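Local coordinates for protein putative transcription regulator (Lactobacillus plantarum WCFS1, PDB 3COL) that probably acts as a TetR-family transcription regulator, binding DNA through an N-terminal helix-turn-helix domain while a helical C-terminal region serves dimerisation, at residues R64-I69 with T108-I113; Y99-P104 with H164-N169; K14-V19 with D59-R64; A29-T34 with K52-L57; L137-I142 with L150-H155. One frame throughout, in Å; residues are numbered along the deposited sequence.

Contact 1 (R64-I69 with T108-I113); sequences RETNRI and TIIQQI
E65 and I110 mark the closest approach of the two backbones, their CA atoms 6.7 Å apart where helix 54-67 passes helix 106-117. The aliphatic root of E65 does the touching: CB lies 3.6 Å from CG1 of I110, and CG meets CG2 of I109 at 3.8 Å, the E65 and I109 side chains crossing at about a right angle. T66 adds its methyl, CG2 sitting 3.9 Å from CD1 of I110, while its hydroxyl is bonded back to the carbonyl of Y62. I69 and I110 meet tip to tip through their CD1 atoms. A bend at chi2 (-47°) turns the carboxylate of E65 off the isoleucines and into a salt-bridge network. R68 grips E65 end-on, NH1 to OE1 of E65 at 2.8 Å and NH2 to OE2. NE of R64 also reaches OE2 of E65, at 3.0 Å, and S106 is hydrogen-bonded to OE1. With an alanine here, R64 and R68 would probably lose the carboxylate they share, and a gap would be likely beside I109. One buried glutamate thus serves two chemistries, its methylenes packing on isoleucine while two arginines and a serine satisfy its carboxylate and probably favour the ionised form.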
# COMPACT_ATOMS: atom_id res chain seq x y z
N ARG A 64 0.02 11.67 15.05
CA ARG A 64 -1.22 12.38 14.74
C ARG A 64 -2.14 11.59 13.81
O ARG A 64 -3.33 11.40 14.13
CB ARG A 64 -0.94 13.74 14.10
CG ARG A 64 -2.18 14.64 13.99
CD ARG A 64 -1.89 15.94 13.27
NE ARG A 64 -1.68 15.75 11.84
CZ ARG A 64 -1.59 16.77 10.97
NH1 ARG A 64 -1.70 18.03 11.42
NH2 ARG A 64 -1.40 16.53 9.68
N GLU A 65 -1.61 11.17 12.66
CA GLU A 65 -2.42 10.39 11.72
C GLU A 65 -2.93 9.07 12.33
O GLU A 65 -4.13 8.81 12.29
CB GLU A 65 -1.67 10.11 10.40
CG GLU A 65 -1.32 11.40 9.60
CD GLU A 65 -2.50 12.36 9.49
OE1 GLU A 65 -3.57 11.95 8.97
OE2 GLU A 65 -2.36 13.51 9.95
N THR A 66 -2.04 8.26 12.91
CA THR A 66 -2.44 6.97 13.48
C THR A 66 -3.42 7.11 14.62
O THR A 66 -4.37 6.34 14.72
CB THR A 66 -1.25 6.10 13.90
OG1 THR A 66 -0.44 6.79 14.85
CG2 THR A 66 -0.44 5.75 12.70
N ASN A 67 -3.21 8.11 15.47
CA ASN A 67 -4.13 8.35 16.58
C ASN A 67 -5.52 8.86 16.18
O ASN A 67 -6.47 8.75 16.93
CB ASN A 67 -3.47 9.26 17.61
CG ASN A 67 -2.59 8.48 18.57
OD1 ASN A 67 -1.39 8.29 18.34
ND2 ASN A 67 -3.21 7.97 19.63
N ARG A 68 -5.64 9.36 14.96
CA ARG A 68 -6.95 9.80 14.50
C ARG A 68 -7.86 8.63 14.05
O ARG A 68 -9.07 8.80 13.89
CB ARG A 68 -6.83 10.88 13.40
CG ARG A 68 -7.32 12.26 13.84
CD ARG A 68 -7.65 13.18 12.64
NE ARG A 68 -6.60 14.16 12.32
CZ ARG A 68 -5.67 14.00 11.37
NH1 ARG A 68 -5.64 12.87 10.67
NH2 ARG A 68 -4.79 14.96 11.14
N ILE A 69 -7.30 7.45 13.86
CA ILE A 69 -8.10 6.36 13.33
C ILE A 69 -9.21 5.88 14.30
O ILE A 69 -10.41 5.86 13.93
CB ILE A 69 -7.24 5.20 12.83
CG1 ILE A 69 -6.18 5.73 11.84
CG2 ILE A 69 -8.13 4.08 12.20
CD1 ILE A 69 -5.20 4.70 11.38
N THR A 108 -2.27 7.51 3.19
CA THR A 108 -1.13 7.76 2.30
C THR A 108 0.07 8.25 3.10
O THR A 108 1.20 7.76 2.91
CB THR A 108 -1.49 8.80 1.20
OG1 THR A 108 -2.53 8.27 0.37
CG2 THR A 108 -0.25 9.14 0.31
N ILE A 109 -0.18 9.19 4.03
CA ILE A 109 0.90 9.78 4.83
C ILE A 109 1.56 8.70 5.70
O ILE A 109 2.79 8.60 5.72
CB ILE A 109 0.37 10.93 5.72
CG1 ILE A 109 0.05 12.18 4.86
CG2 ILE A 109 1.36 11.28 6.87
CD1 ILE A 109 -0.96 13.11 5.53
N ILE A 110 0.72 7.94 6.43
CA ILE A 110 1.15 6.82 7.29
C ILE A 110 1.99 5.83 6.49
O ILE A 110 3.08 5.46 6.90
CB ILE A 110 -0.07 6.08 7.92
CG1 ILE A 110 -0.79 6.98 8.95
CG2 ILE A 110 0.34 4.70 8.58
CD1 ILE A 110 -2.17 6.48 9.33
N GLN A 111 1.47 5.41 5.34
CA GLN A 111 2.12 4.42 4.51
C GLN A 111 3.50 4.91 4.09
O GLN A 111 4.49 4.14 4.14
CB GLN A 111 1.24 4.12 3.29
CG GLN A 111 1.98 3.35 2.19
CD GLN A 111 1.02 2.56 1.34
OE1 GLN A 111 0.36 3.11 0.44
NE2 GLN A 111 0.91 1.26 1.63
N GLN A 112 3.58 6.17 3.69
CA GLN A 112 4.86 6.76 3.29
C GLN A 112 5.88 6.79 4.41
O GLN A 112 7.05 6.46 4.20
CB GLN A 112 4.67 8.19 2.76
CG GLN A 112 4.51 8.30 1.26
CD GLN A 112 4.10 9.69 0.82
OE1 GLN A 112 3.09 10.22 1.28
NE2 GLN A 112 4.87 10.27 -0.08
N ILE A 113 5.45 7.21 5.60
CA ILE A 113 6.33 7.24 6.77
C ILE A 113 6.79 5.82 7.12
O ILE A 113 7.97 5.58 7.31
CB ILE A 113 5.68 7.92 8.00
CG1 ILE A 113 5.35 9.39 7.66
CG2 ILE A 113 6.62 7.85 9.20
CD1 ILE A 113 4.62 10.14 8.75

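Contact 2 (Y99-P104 with H164-N169)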
# COMPACT_ATOMS: atom_id res chain seq x y z
N TYR A 99 -13.10 6.63 8.71
CA TYR A 99 -11.93 7.47 8.98
C TYR A 99 -11.17 7.85 7.71
O TYR A 99 -10.87 9.01 7.49
CB TYR A 99 -10.94 6.83 9.97
CG TYR A 99 -9.70 7.68 10.05
CD1 TYR A 99 -9.72 8.92 10.71
CD2 TYR A 99 -8.53 7.32 9.38
CE1 TYR A 99 -8.62 9.72 10.75
CE2 TYR A 99 -7.41 8.13 9.40
CZ TYR A 99 -7.47 9.32 10.09
OH TYR A 99 -6.37 10.16 10.12
N SER A 100 -10.87 6.85 6.89
CA SER A 100 -10.12 7.08 5.68
C SER A 100 -10.85 7.99 4.68
O SER A 100 -10.23 8.87 4.10
CB SER A 100 -9.72 5.74 5.04
OG SER A 100 -8.89 5.96 3.88
N LEU A 101 -12.14 7.77 4.43
CA LEU A 101 -12.85 8.61 3.47
C LEU A 101 -12.97 10.05 3.92
O LEU A 101 -13.06 10.96 3.09
CB LEU A 101 -14.26 8.05 3.20
CG LEU A 101 -14.34 6.67 2.56
CD1 LEU A 101 -15.77 6.18 2.47
CD2 LEU A 101 -13.77 6.78 1.17
N ALA A 102 -12.97 10.24 5.24
CA ALA A 102 -13.14 11.58 5.85
C ALA A 102 -11.80 12.31 5.93
O ALA A 102 -11.78 13.53 6.03
CB ALA A 102 -13.75 11.45 7.24
N ASN A 103 -10.70 11.52 5.89
CA ASN A 103 -9.29 11.95 5.87
C ASN A 103 -8.50 11.29 4.73
O ASN A 103 -7.65 10.45 4.95
CB ASN A 103 -8.61 11.60 7.20
CG ASN A 103 -9.38 12.13 8.40
OD1 ASN A 103 -9.12 13.25 8.89
ND2 ASN A 103 -10.38 11.37 8.84
N PRO A 104 -8.78 11.72 3.49
CA PRO A 104 -8.32 11.05 2.26
C PRO A 104 -6.82 10.95 2.03
O PRO A 104 -6.41 10.19 1.15
CB PRO A 104 -8.97 11.85 1.14
CG PRO A 104 -10.04 12.72 1.81
CD PRO A 104 -9.58 12.93 3.23
N HIS A 164 -7.43 1.94 1.51
CA HIS A 164 -6.60 2.98 0.97
C HIS A 164 -6.83 3.17 -0.54
O HIS A 164 -7.02 4.29 -0.97
CB HIS A 164 -5.13 2.74 1.29
CG HIS A 164 -4.25 3.88 0.93
ND1 HIS A 164 -2.93 3.73 0.59
CD2 HIS A 164 -4.51 5.21 0.85
CE1 HIS A 164 -2.41 4.91 0.30
NE2 HIS A 164 -3.35 5.82 0.45
N THR A 165 -6.82 2.08 -1.31
CA THR A 165 -7.06 2.10 -2.75
C THR A 165 -8.42 2.73 -3.08
O THR A 165 -8.53 3.58 -3.97
CB THR A 165 -6.95 0.70 -3.38
OG1 THR A 165 -5.67 0.12 -3.08
CG2 THR A 165 -7.10 0.75 -4.90
N HIS A 166 -9.44 2.32 -2.35
CA HIS A 166 -10.79 2.83 -2.54
C HIS A 166 -10.80 4.35 -2.29
O HIS A 166 -11.40 5.11 -3.04
CB HIS A 166 -11.73 2.06 -1.58
CG HIS A 166 -13.18 2.47 -1.65
ND1 HIS A 166 -13.89 2.51 -2.84
CD2 HIS A 166 -14.05 2.80 -0.68
CE1 HIS A 166 -15.14 2.88 -2.59
NE2 HIS A 166 -15.26 3.06 -1.29
N THR A 167 -10.10 4.80 -1.24
CA THR A 167 -10.02 6.23 -0.90
C THR A 167 -9.33 7.06 -1.98
O THR A 167 -9.85 8.09 -2.38
CB THR A 167 -9.27 6.42 0.42
OG1 THR A 167 -9.97 5.67 1.44
CG2 THR A 167 -9.22 7.93 0.80
N THR A 168 -8.18 6.60 -2.47
CA THR A 168 -7.46 7.33 -3.50
C THR A 168 -8.22 7.24 -4.84
O THR A 168 -8.19 8.19 -5.61
CB THR A 168 -5.98 6.84 -3.64
OG1 THR A 168 -5.97 5.48 -4.00
CG2 THR A 168 -5.23 6.94 -2.32
N ASN A 169 -8.92 6.14 -5.10
CA ASN A 169 -9.78 6.06 -6.30
C ASN A 169 -10.80 7.20 -6.29
O ASN A 169 -11.07 7.84 -7.33
CB ASN A 169 -10.54 4.73 -6.38
CG ASN A 169 -9.71 3.56 -6.91
OD1 ASN A 169 -8.65 3.74 -7.51
ND2 ASN A 169 -10.21 2.33 -6.68
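T167 projects from helix 152-171 onto the end of helix 85-102, where its two branches meet different partners. Its OG1 stands 2.7 Å from OG of S100, a hydroxyl-hydroxyl hydrogen bond, and is also bonded to the carbonyl oxygen of I163 one turn back. The first torsion (-58°) that sets OG1 beside the backbone N carries CG2 the other way, onto P104, whose CA is 3.6 Å from that methyl and whose CB is 3.9 Å from it. L101, whose CA is 5.7 Å from the CA of T167, crosses the threonine obliquely and brings CD2 within 4.0 Å of OG1. CD2 of L101 also lies 4.4 Å from CD2 of H166, a ring whose ND1 is engaged by Y175. Replacing T167 by alanine would remove both branches, and would probably leave the S100 hydroxyl without this mate and a gap against P104. L154 of the second subunit packs against T165, H166 and N169. The contact therefore anchors a helix of the dimer interface to the helix 85-102 terminus, in keeping with the all-helical C-terminal core of TetR-family regulators.

Contact 3 (K14-V19 with D59-R64); sequences KIQDAV and DSVYAR
D17 and R64 form the salt bridge at the outer side of this helix crossing: NH1 of R64 donates to OD1 of D17 at 2.8 Å with an N-H...O angle of 158°. The oxygen lies in the guanidinium plane, at its edge, whereas the carboxylate plane is turned well away from that of the guanidinium. A water accepts from NH2 of R64 and donates to the same OD1, closing a second path between the two charges. Over one face of the guanidinium comes the methylene of Q16, with CB 3.4 Å from NH1. The Q16 chain then runs on, extended, to S60, where NE2 gives a hydrogen bond to OG at 2.9 Å. Deeper in, V19 and V61 slide past each other in opposite directions, and CG1 of V19 is pressed tightly to CG2 of V61 at 3.5 Å. CG2 of V61 also sits 3.5 Å from the carbonyl O of Q16. What aims R64 is a long reach, CG anti to the backbone N and a turn at chi3 (71°). The axes of segments 14-19 and 59-64 approach to 9.5 Å and are nearly perpendicular, at 94°. Beyond the valines, V19 leans on V31, on L57 and on V36 of helix 33-40, while V61 touches I109, so the crossing lies within the probable DNA-binding domain and V61 links it to helix 106-117.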
# COMPACT_ATOMS: atom_id res chain seq x y z
N LYS A 14 0.00 24.08 12.74
CA LYS A 14 0.58 24.67 11.52
C LYS A 14 1.85 23.95 11.09
O LYS A 14 2.06 23.69 9.90
CB LYS A 14 0.89 26.16 11.70
CG LYS A 14 -0.36 27.05 11.73
CD LYS A 14 -1.02 27.07 10.35
CE LYS A 14 -2.50 27.46 10.38
NZ LYS A 14 -3.01 27.71 9.00
N ILE A 15 2.69 23.63 12.07
CA ILE A 15 3.91 22.86 11.78
C ILE A 15 3.66 21.43 11.31
O ILE A 15 4.24 20.99 10.31
CB ILE A 15 4.89 22.89 12.97
CG1 ILE A 15 5.48 24.32 13.12
CG2 ILE A 15 6.00 21.92 12.72
CD1 ILE A 15 6.04 24.61 14.49
N GLN A 16 2.78 20.71 12.00
CA GLN A 16 2.40 19.38 11.57
C GLN A 16 1.75 19.36 10.17
O GLN A 16 2.04 18.50 9.36
CB GLN A 16 1.44 18.78 12.59
CG GLN A 16 2.05 18.51 13.95
CD GLN A 16 0.99 18.05 14.95
OE1 GLN A 16 -0.04 18.68 15.10
NE2 GLN A 16 1.24 16.94 15.60
N ASP A 17 0.88 20.33 9.90
CA ASP A 17 0.28 20.45 8.57
C ASP A 17 1.35 20.65 7.50
O ASP A 17 1.28 20.04 6.44
CB ASP A 17 -0.72 21.59 8.52
CG ASP A 17 -2.01 21.26 9.23
OD1 ASP A 17 -2.20 20.09 9.64
OD2 ASP A 17 -2.84 22.18 9.35
N ALA A 18 2.33 21.50 7.79
CA ALA A 18 3.47 21.72 6.87
C ALA A 18 4.30 20.43 6.60
O ALA A 18 4.61 20.12 5.45
CB ALA A 18 4.36 22.80 7.42
N VAL A 19 4.65 19.69 7.65
CA VAL A 19 5.34 18.38 7.52
C VAL A 19 4.52 17.44 6.65
O VAL A 19 5.07 16.77 5.78
CB VAL A 19 5.61 17.72 8.92
CG1 VAL A 19 6.21 16.29 8.80
CG2 VAL A 19 6.53 18.61 9.78
N ASP A 59 7.84 11.96 13.29
CA ASP A 59 7.24 11.12 14.30
C ASP A 59 5.94 11.74 14.79
O ASP A 59 4.99 11.03 15.07
CB ASP A 59 8.17 10.89 15.50
CG ASP A 59 9.36 9.98 15.17
OD1 ASP A 59 9.41 9.43 14.04
OD2 ASP A 59 10.26 9.85 16.04
N SER A 60 5.93 13.08 14.90
CA SER A 60 4.75 13.82 15.37
C SER A 60 3.57 13.67 14.41
O SER A 60 2.43 13.39 14.82
CB SER A 60 5.08 15.29 15.59
OG SER A 60 3.93 16.02 15.99
N VAL A 61 3.84 13.82 13.12
CA VAL A 61 2.82 13.59 12.11
C VAL A 61 2.38 12.11 12.04
O VAL A 61 1.19 11.81 11.88
CB VAL A 61 3.25 14.12 10.71
CG1 VAL A 61 2.24 13.71 9.64
CG2 VAL A 61 3.45 15.66 10.78
N TYR A 62 3.33 11.20 12.15
CA TYR A 62 2.97 9.76 12.25
C TYR A 62 1.94 9.51 13.37
O TYR A 62 0.88 8.92 13.12
CB TYR A 62 4.19 8.86 12.40
CG TYR A 62 3.84 7.36 12.27
CD1 TYR A 62 3.52 6.82 11.04
CD2 TYR A 62 3.81 6.52 13.39
CE1 TYR A 62 3.18 5.49 10.91
CE2 TYR A 62 3.46 5.19 13.28
CZ TYR A 62 3.15 4.68 12.03
OH TYR A 62 2.82 3.35 11.91
N ALA A 63 2.24 9.98 14.59
CA ALA A 63 1.38 9.74 15.74
C ALA A 63 0.03 10.45 15.60
O ALA A 63 -0.99 9.90 15.99
CB ALA A 63 2.08 10.13 17.05
N ARG A 64 0.02 11.67 15.05
CA ARG A 64 -1.22 12.38 14.74
C ARG A 64 -2.14 11.59 13.81
O ARG A 64 -3.33 11.40 14.13
CB ARG A 64 -0.94 13.74 14.10
CG ARG A 64 -2.18 14.64 13.99
CD ARG A 64 -1.89 15.94 13.27
NE ARG A 64 -1.68 15.75 11.84
CZ ARG A 64 -1.59 16.77 10.97
NH1 ARG A 64 -1.70 18.03 11.42
NH2 ARG A 64 -1.40 16.53 9.68
O HOH W 1 -2.38 18.13 7.41

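Contact 4 (A29-T34 with K52-L57); sequences AGVSTT and KNKQAL
K54 lies stretched along the main chain of residues 29-31, fully extended from CG outward. CD and CE of K54 both pass 3.3 Å from the carbonyl O of V31. The hydrogen bond from NZ of K54 to O of A29 is long, 3.3 Å, and NZ stands 34° out of the carbonyl plane, so its hold is probably modest. Deeper in the contact, V31 and L57 cross obliquely, CG1 of V31 lying 4.0 Å from CD1 of L57. T33 meets the same leucine at about a right angle, its OG1 3.8 Å from CD1 of L57. N53 is the N-cap of helix 54-67, its OD1 accepting from N of A56 at 3.0 Å, and S32 caps helix 33-40 through a bond to N of K35. Inward, L57 rests on I15 and V19 of helix 11-26 and on V47 of helix 44-48, within the core of the helix-turn-helix domain; at the other end, E26 of the second subunit packs on A29. Chemically the contact is layered: V31 and L57 are buried, K54 methylenes lie against O of V31, and the ammonium would probably offset the partial charge on O of A29.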
# COMPACT_ATOMS: atom_id res chain seq x y z
N ALA A 29 11.75 11.82 3.37
CA ALA A 29 13.11 12.31 3.13
C ALA A 29 13.16 13.81 2.79
O ALA A 29 14.16 14.47 3.03
CB ALA A 29 13.80 11.47 2.05
N GLY A 30 12.07 14.35 2.25
CA GLY A 30 12.01 15.77 1.91
C GLY A 30 11.82 16.69 3.11
O GLY A 30 12.01 17.89 2.99
N VAL A 31 11.45 16.16 4.27
CA VAL A 31 11.22 16.99 5.46
C VAL A 31 12.55 17.58 6.03
O VAL A 31 13.53 16.85 6.18
CB VAL A 31 10.45 16.20 6.55
CG1 VAL A 31 10.32 17.00 7.86
CG2 VAL A 31 9.04 15.78 6.05
N SER A 32 12.56 18.88 6.30
CA SER A 32 13.65 19.52 7.04
C SER A 32 13.05 20.64 7.88
O SER A 32 11.99 21.16 7.55
CB SER A 32 14.72 20.05 6.10
OG SER A 32 14.34 21.29 5.50
N THR A 33 13.69 20.97 8.99
CA THR A 33 13.23 22.10 9.81
C THR A 33 13.18 23.41 8.98
O THR A 33 12.23 24.19 9.09
CB THR A 33 14.14 22.26 11.05
OG1 THR A 33 14.10 21.03 11.81
CG2 THR A 33 13.68 23.44 11.95
N THR A 34 14.18 23.61 8.13
CA THR A 34 14.24 24.82 7.29
C THR A 34 13.02 24.91 6.36
O THR A 34 12.34 25.95 6.32
CB THR A 34 15.52 24.86 6.44
OG1 THR A 34 16.64 25.04 7.32
CG2 THR A 34 15.48 26.01 5.48
N LYS A 52 12.70 18.87 18.08
CA LYS A 52 14.16 19.01 18.17
C LYS A 52 14.91 18.77 16.86
O LYS A 52 16.04 19.22 16.70
CB LYS A 52 14.75 18.19 19.33
CG LYS A 52 14.62 16.68 19.23
CD LYS A 52 15.59 16.00 20.27
CE LYS A 52 15.06 16.11 21.72
NZ LYS A 52 16.12 16.15 22.78
N ASN A 53 14.27 18.06 15.93
CA ASN A 53 14.92 17.72 14.64
C ASN A 53 13.94 17.15 13.64
O ASN A 53 12.77 17.00 13.97
CB ASN A 53 16.13 16.78 14.86
CG ASN A 53 15.76 15.46 15.58
OD1 ASN A 53 14.61 15.01 15.55
ND2 ASN A 53 16.76 14.83 16.21
N LYS A 54 14.42 16.83 12.44
CA LYS A 54 13.61 16.31 11.34
C LYS A 54 12.85 15.05 11.78
O LYS A 54 11.66 14.95 11.56
CB LYS A 54 14.50 16.04 10.11
CG LYS A 54 13.97 15.02 9.12
CD LYS A 54 15.03 14.66 8.06
CE LYS A 54 14.43 13.78 6.92
NZ LYS A 54 15.51 13.47 5.85
N GLN A 55 13.52 14.10 12.44
CA GLN A 55 12.84 12.88 12.94
C GLN A 55 11.67 13.18 13.88
O GLN A 55 10.64 12.57 13.76
CB GLN A 55 13.82 11.91 13.64
CG GLN A 55 13.24 10.50 13.81
CD GLN A 55 12.88 9.85 12.46
OE1 GLN A 55 13.70 9.81 11.54
NE2 GLN A 55 11.64 9.35 12.33
N ALA A 56 11.86 14.09 14.83
CA ALA A 56 10.77 14.52 15.71
C ALA A 56 9.57 15.10 14.91
O ALA A 56 8.41 14.86 15.27
CB ALA A 56 11.28 15.53 16.76
N LEU A 57 9.84 15.84 13.85
CA LEU A 57 8.77 16.40 12.99
C LEU A 57 7.93 15.26 12.34
O LEU A 57 6.71 15.28 12.38
CB LEU A 57 9.33 17.29 11.88
CG LEU A 57 9.98 18.62 12.30
CD1 LEU A 57 10.81 19.22 11.16
CD2 LEU A 57 8.90 19.62 12.79

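Contact 5 (L137-I142 with L150-H155); sequences LLTAAI and LPVSLH
I142 approaches the imidazole of H155 obliquely, with CD1 4.1 Å from ND1 and CG1 4.2 Å from CE1, so that an aliphatic branch rather than a polar group of helix 133-143 meets the ring. A first torsion of -74° brings the ring of H155 against I142; its NE2 makes a weak hydrogen bond to the carbonyl of M193, and M188 of the second subunit packs against it. CD1 of I142 serves several partners: it also lies 3.4 Å from the carbonyl O of L150 and 4.1 Å from CG2 of V152. V152 lies in the first turn of helix 152-171. CG2 of V152 meets CG2 of T139 at 3.7 Å, and CG1 of V152 meets CD1 of L138 at 4.1 Å, the valine crossing both side chains obliquely. The hydroxyl of T139 plays no part in this, being bonded to the carbonyl of N136 in its own helix. The backbones are nearest at L138 and V152, with CA atoms 6.5 Å apart, and are farther apart at I142 and L150. The short connection between the helices closes the corner, with I147 touching both I142 and H155 and pairing through its backbone with A141. P151 supplies the N-cap position of helix 152-171 and packs on Y175 of the second subunit. Cohesion between the two segments thus rests mainly on apolar contacts, with I142 also set against a carbonyl oxygen and an imidazole, while the T139 hydroxyl and, weakly, NE2 of H155 bond elsewhere.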
# COMPACT_ATOMS: atom_id res chain seq x y z
N LEU A 137 -7.33 -8.57 19.22
CA LEU A 137 -8.62 -8.95 18.63
C LEU A 137 -8.39 -9.94 17.49
O LEU A 137 -9.10 -10.93 17.38
CB LEU A 137 -9.36 -7.71 18.10
CG LEU A 137 -10.64 -7.84 17.26
CD1 LEU A 137 -11.67 -8.74 17.97
CD2 LEU A 137 -11.21 -6.42 16.96
N LEU A 138 -7.41 -9.65 16.63
CA LEU A 138 -7.16 -10.48 15.47
C LEU A 138 -6.61 -11.85 15.88
O LEU A 138 -7.09 -12.87 15.41
CB LEU A 138 -6.27 -9.76 14.43
CG LEU A 138 -6.94 -8.50 13.84
CD1 LEU A 138 -6.08 -7.85 12.81
CD2 LEU A 138 -8.25 -8.86 13.19
N THR A 139 -5.66 -11.88 16.81
CA THR A 139 -5.15 -13.18 17.30
C THR A 139 -6.23 -14.04 17.96
O THR A 139 -6.29 -15.27 17.74
CB THR A 139 -3.88 -13.03 18.21
OG1 THR A 139 -4.22 -12.34 19.42
CG2 THR A 139 -2.83 -12.22 17.52
N ALA A 140 -7.10 -13.39 18.74
CA ALA A 140 -8.23 -14.09 19.34
C ALA A 140 -9.16 -14.68 18.27
O ALA A 140 -9.58 -15.82 18.37
CB ALA A 140 -9.00 -13.16 20.29
N ALA A 141 -9.39 -13.91 17.21
CA ALA A 141 -10.20 -14.37 16.08
C ALA A 141 -9.50 -15.53 15.34
O ALA A 141 -10.16 -16.47 14.86
CB ALA A 141 -10.50 -13.18 15.11
N ILE A 142 -8.18 -15.45 15.22
CA ILE A 142 -7.41 -16.54 14.63
C ILE A 142 -7.53 -17.79 15.51
O ILE A 142 -7.86 -18.85 15.02
CB ILE A 142 -5.93 -16.13 14.38
CG1 ILE A 142 -5.85 -15.14 13.23
CG2 ILE A 142 -5.07 -17.34 14.05
CD1 ILE A 142 -4.57 -14.33 13.23
N LEU A 150 -3.48 -16.97 9.28
CA LEU A 150 -2.47 -16.25 8.56
C LEU A 150 -1.98 -15.14 9.47
O LEU A 150 -2.66 -14.78 10.44
CB LEU A 150 -3.06 -15.64 7.27
CG LEU A 150 -3.40 -16.61 6.12
CD1 LEU A 150 -4.16 -15.90 5.02
CD2 LEU A 150 -2.12 -17.27 5.57
N PRO A 151 -0.81 -14.57 9.13
CA PRO A 151 -0.24 -13.55 9.99
C PRO A 151 -1.16 -12.36 10.16
O PRO A 151 -1.91 -11.95 9.24
CB PRO A 151 1.05 -13.12 9.28
CG PRO A 151 1.35 -14.23 8.32
CD PRO A 151 0.04 -14.84 7.95
N VAL A 152 -1.09 -11.80 11.36
CA VAL A 152 -1.86 -10.61 11.67
C VAL A 152 -1.58 -9.52 10.64
O VAL A 152 -2.47 -8.77 10.30
CB VAL A 152 -1.54 -10.12 13.08
CG1 VAL A 152 -2.16 -8.75 13.30
CG2 VAL A 152 -2.07 -11.14 14.07
N SER A 153 -0.35 -9.44 10.13
CA SER A 153 0.03 -8.37 9.19
C SER A 153 -0.70 -8.53 7.86
O SER A 153 -0.94 -7.53 7.16
CB SER A 153 1.56 -8.35 8.95
OG SER A 153 2.00 -9.61 8.47
N LEU A 154 -1.05 -9.78 7.50
CA LEU A 154 -1.81 -10.02 6.27
C LEU A 154 -3.28 -9.60 6.36
O LEU A 154 -3.83 -9.04 5.41
CB LEU A 154 -1.74 -11.48 5.81
CG LEU A 154 -0.45 -12.11 5.26
CD1 LEU A 154 -0.73 -13.14 4.13
CD2 LEU A 154 0.48 -11.12 4.79
N HIS A 155 -3.90 -9.89 7.50
CA HIS A 155 -5.22 -9.40 7.85
C HIS A 155 -5.30 -7.86 7.92
O HIS A 155 -6.19 -7.26 7.30
CB HIS A 155 -5.66 -10.01 9.17
CG HIS A 155 -6.06 -11.46 9.05
ND1 HIS A 155 -5.32 -12.49 9.60
CD2 HIS A 155 -7.10 -12.03 8.42
CE1 HIS A 155 -5.91 -13.65 9.32
NE2 HIS A 155 -7.00 -13.38 8.61

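In the fold
Helix 54-67 threads contacts 4, 3 and 1 in turn. Contacts 3 and 4, with centres 10 Å apart, both lie in the TetR-family region, and contact 4 falls between the segments of contact 3. Contact 1 shares R64 with contact 3 and carries the path to helix 106-117, near the centre of the chain. It touches contact 2 through T108 and H164, and the segments of the two alternate in sequence. Contact 5 uses the start and contact 2 the later part of helix 152-171, and both touch the second subunit. Contact 5 lies about 34 Å from contact 4, centre to centre, so the series runs from the probable DNA-binding domain into the C-terminal helices.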